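SYE1 (Shewanella oneidensis, PDB 4AWT) probably reduces activated carbon-carbon double bonds with NADH or NADPH as electron donor, as an FMN-binding flavoprotein of the Old Yellow Enzyme family. Local coordinates at residues Val129-Asp134 with Gly141-Ala146. The protein carries 1 engineered substitution. Sequence-based numbering, arbitrary orientation.
Sequences VKVFVD and GFVDVA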
loop_
_atom_site.group_PDB
_atom_site.type_symbol
_atom_site.label_atom_id
_atom_site.label_comp_id
_atom_site.label_asym_id
_atom_site.label_seq_id
_atom_site.Cartn_x
_atom_site.Cartn_y
_atom_site.Cartn_z
ATOM N N VAL A 129 -16.810 4.134 -8.640
ATOM C CA VAL A 129 -15.742 4.477 -7.715
ATOM C C VAL A 129 -15.836 5.929 -7.360
ATOM O O VAL A 129 -16.026 6.782 -8.218
ATOM C CB VAL A 129 -14.370 4.159 -8.333
ATOM C CG1 VAL A 129 -13.230 4.523 -7.393
ATOM C CG2 VAL A 129 -14.286 2.649 -8.691
ATOM N N LYS A 130 -15.613 6.199 -6.063
ATOM C CA LYS A 130 -15.530 7.571 -5.557
ATOM C C LYS A 130 -14.168 7.739 -4.832
ATOM O O LYS A 130 -13.630 6.803 -4.247
ATOM C CB LYS A 130 -16.665 7.902 -4.622
ATOM C CG LYS A 130 -18.024 7.847 -5.327
ATOM C CD LYS A 130 -19.190 8.322 -4.471
ATOM C CE LYS A 130 -20.509 8.167 -5.253
ATOM N NZ LYS A 130 -21.677 8.499 -4.376
ATOM N N VAL A 131 -13.711 8.955 -4.863
ATOM C CA VAL A 131 -12.629 9.446 -4.020
ATOM C C VAL A 131 -13.183 10.583 -3.163
ATOM O O VAL A 131 -14.386 10.797 -3.122
ATOM C CB VAL A 131 -11.375 9.838 -4.807
ATOM C CG1 VAL A 131 -10.839 8.618 -5.558
ATOM C CG2 VAL A 131 -11.638 10.979 -5.736
ATOM N N PHE A 132 -12.303 11.287 -2.445
ATOM C CA PHE A 132 -12.777 12.441 -1.714
ATOM C C PHE A 132 -11.774 13.586 -1.936
ATOM O O PHE A 132 -10.580 13.377 -2.148
ATOM C CB PHE A 132 -13.066 12.181 -0.239
ATOM C CG PHE A 132 -11.898 11.640 0.584
ATOM C CD1 PHE A 132 -10.910 12.467 1.061
ATOM C CD2 PHE A 132 -11.829 10.285 0.871
ATOM C CE1 PHE A 132 -9.858 11.965 1.832
ATOM C CE2 PHE A 132 -10.813 9.802 1.636
ATOM C CZ PHE A 132 -9.823 10.614 2.131
ATOM N N VAL A 133 -12.319 14.786 -1.833
ATOM C CA VAL A 133 -11.608 16.029 -2.070
ATOM C C VAL A 133 -11.834 16.942 -0.909
ATOM O O VAL A 133 -12.723 16.762 -0.083
ATOM C CB VAL A 133 -12.080 16.695 -3.394
ATOM C CG1 VAL A 133 -11.868 15.794 -4.596
ATOM C CG2 VAL A 133 -13.517 17.163 -3.251
ATOM N N ASP A 134 -10.999 17.965 -0.822
ATOM C CA ASP A 134 -11.193 19.093 0.120
ATOM C C ASP A 134 -12.178 20.060 -0.472
ATOM O O ASP A 134 -11.911 20.595 -1.570
ATOM C CB ASP A 134 -9.811 19.739 0.295
ATOM C CG ASP A 134 -9.695 20.883 1.294
ATOM O OD1 ASP A 134 -10.752 21.358 1.709
ATOM O OD2 ASP A 134 -8.527 21.195 1.707
ATOM N N GLY A 141 -15.022 15.480 1.109
ATOM C CA GLY A 141 -16.149 15.579 0.185
ATOM C C GLY A 141 -16.029 14.422 -0.825
ATOM O O GLY A 141 -15.097 14.449 -1.627
ATOM N N PHE A 142 -16.942 13.454 -0.806
ATOM C CA PHE A 142 -16.868 12.310 -1.708
ATOM C C PHE A 142 -17.362 12.713 -3.105
ATOM O O PHE A 142 -18.397 13.393 -3.255
ATOM C CB PHE A 142 -17.669 11.111 -1.128
ATOM C CG PHE A 142 -16.868 10.432 -0.032
ATOM C CD1 PHE A 142 -16.920 10.813 1.283
ATOM C CD2 PHE A 142 -16.027 9.399 -0.381
ATOM C CE1 PHE A 142 -16.072 10.177 2.203
ATOM C CE2 PHE A 142 -15.181 8.759 0.491
ATOM C CZ PHE A 142 -15.228 9.168 1.827
ATOM N N VAL A 143 -16.649 12.321 -4.141
ATOM C CA VAL A 143 -16.897 12.698 -5.498
ATOM C C VAL A 143 -16.625 11.519 -6.421
ATOM O O VAL A 143 -15.801 10.685 -6.118
ATOM C CB VAL A 143 -16.035 13.891 -5.996
ATOM C CG1 VAL A 143 -16.366 15.166 -5.248
ATOM C CG2 VAL A 143 -14.558 13.563 -5.843
ATOM N N ASP A 144 -17.299 11.495 -7.572
ATOM C CA ASP A 144 -17.023 10.534 -8.610
ATOM C C ASP A 144 -15.648 10.773 -9.205
ATOM O O ASP A 144 -15.203 11.934 -9.359
ATOM C CB ASP A 144 -18.044 10.681 -9.730
ATOM C CG ASP A 144 -19.406 10.172 -9.339
ATOM O OD1 ASP A 144 -19.563 9.559 -8.289
ATOM O OD2 ASP A 144 -20.332 10.357 -10.157
ATOM N N VAL A 145 -14.935 9.730 -9.571
ATOM C CA VAL A 145 -13.693 9.873 -10.274
ATOM C C VAL A 145 -13.937 10.434 -11.664
ATOM O O VAL A 145 -15.041 10.352 -12.200
ATOM C CB VAL A 145 -12.958 8.520 -10.351
ATOM C CG1 VAL A 145 -12.501 8.099 -8.972
ATOM C CG2 VAL A 145 -13.801 7.431 -11.008
ATOM N N ALA A 146 -12.865 10.946 -12.259
ATOM C CA ALA A 146 -12.855 11.507 -13.586
ATOM C C ALA A 146 -12.397 10.531 -14.645
ATOM O O ALA A 146 -11.755 9.534 -14.374
ATOM C CB ALA A 146 -12.031 12.765 -13.628
HETATM O O HOH W 1 -19.205 6.816 -8.586
#
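Phe-142 offers one ring face to Phe-132, whose CB stands over its centre, 4.0 Å from the centroid and almost on the ring normal, as a CH-pi contact. Phe-132 also turns its own ring edge toward that face: CD2 comes to 3.7 Å from CE2 of Phe-142, and the planes meet at 64° in an offset edge-to-face pair. The Phe-132 ring is put there by a first torsion of 57°, which lodges CG between its backbone N and carbonyl carbon, so that the side chain runs beside that of Phe-142 while its ring stands edge-on. The close CA spacing of this non-hydrogen-bonded pair brings the two side chains together, and a flat ring suits the place because it can offer a face to a CH group or to another ring's edge.

The two strands, 130-133 and 141-144, make an antiparallel beta hairpin added to the TIM barrel of this flavoenzyme. On the face bearing the two phenylalanines, Phe-132 meets the rings of Tyr-68 and Phe-350 and touches a bound octyl glucoside; its side chain lies about 8 Å from the FMN.

Val-131 and Val-143 exchange two backbone hydrogen bonds, and Val-133 and Gly-141 exchange two more. The opposite side is built of branched valines, compact enough to pack between neighbours: CG2 of Val-143 meets CG1 of Val-133 at 3.7 Å, and CG1 of Val-145 reaches CG1 of Val-131. Past the end of strand 141-144, Val-145 N gives a weak bond to Val-129 O.

At the solvent-facing margin Lys-130, extended beyond CG, runs out beside Asp-144. Long and flexible, it can pack its methylenes here while, in the Asp-144 conformer described, NZ remains beyond salt-bridge range of OD1.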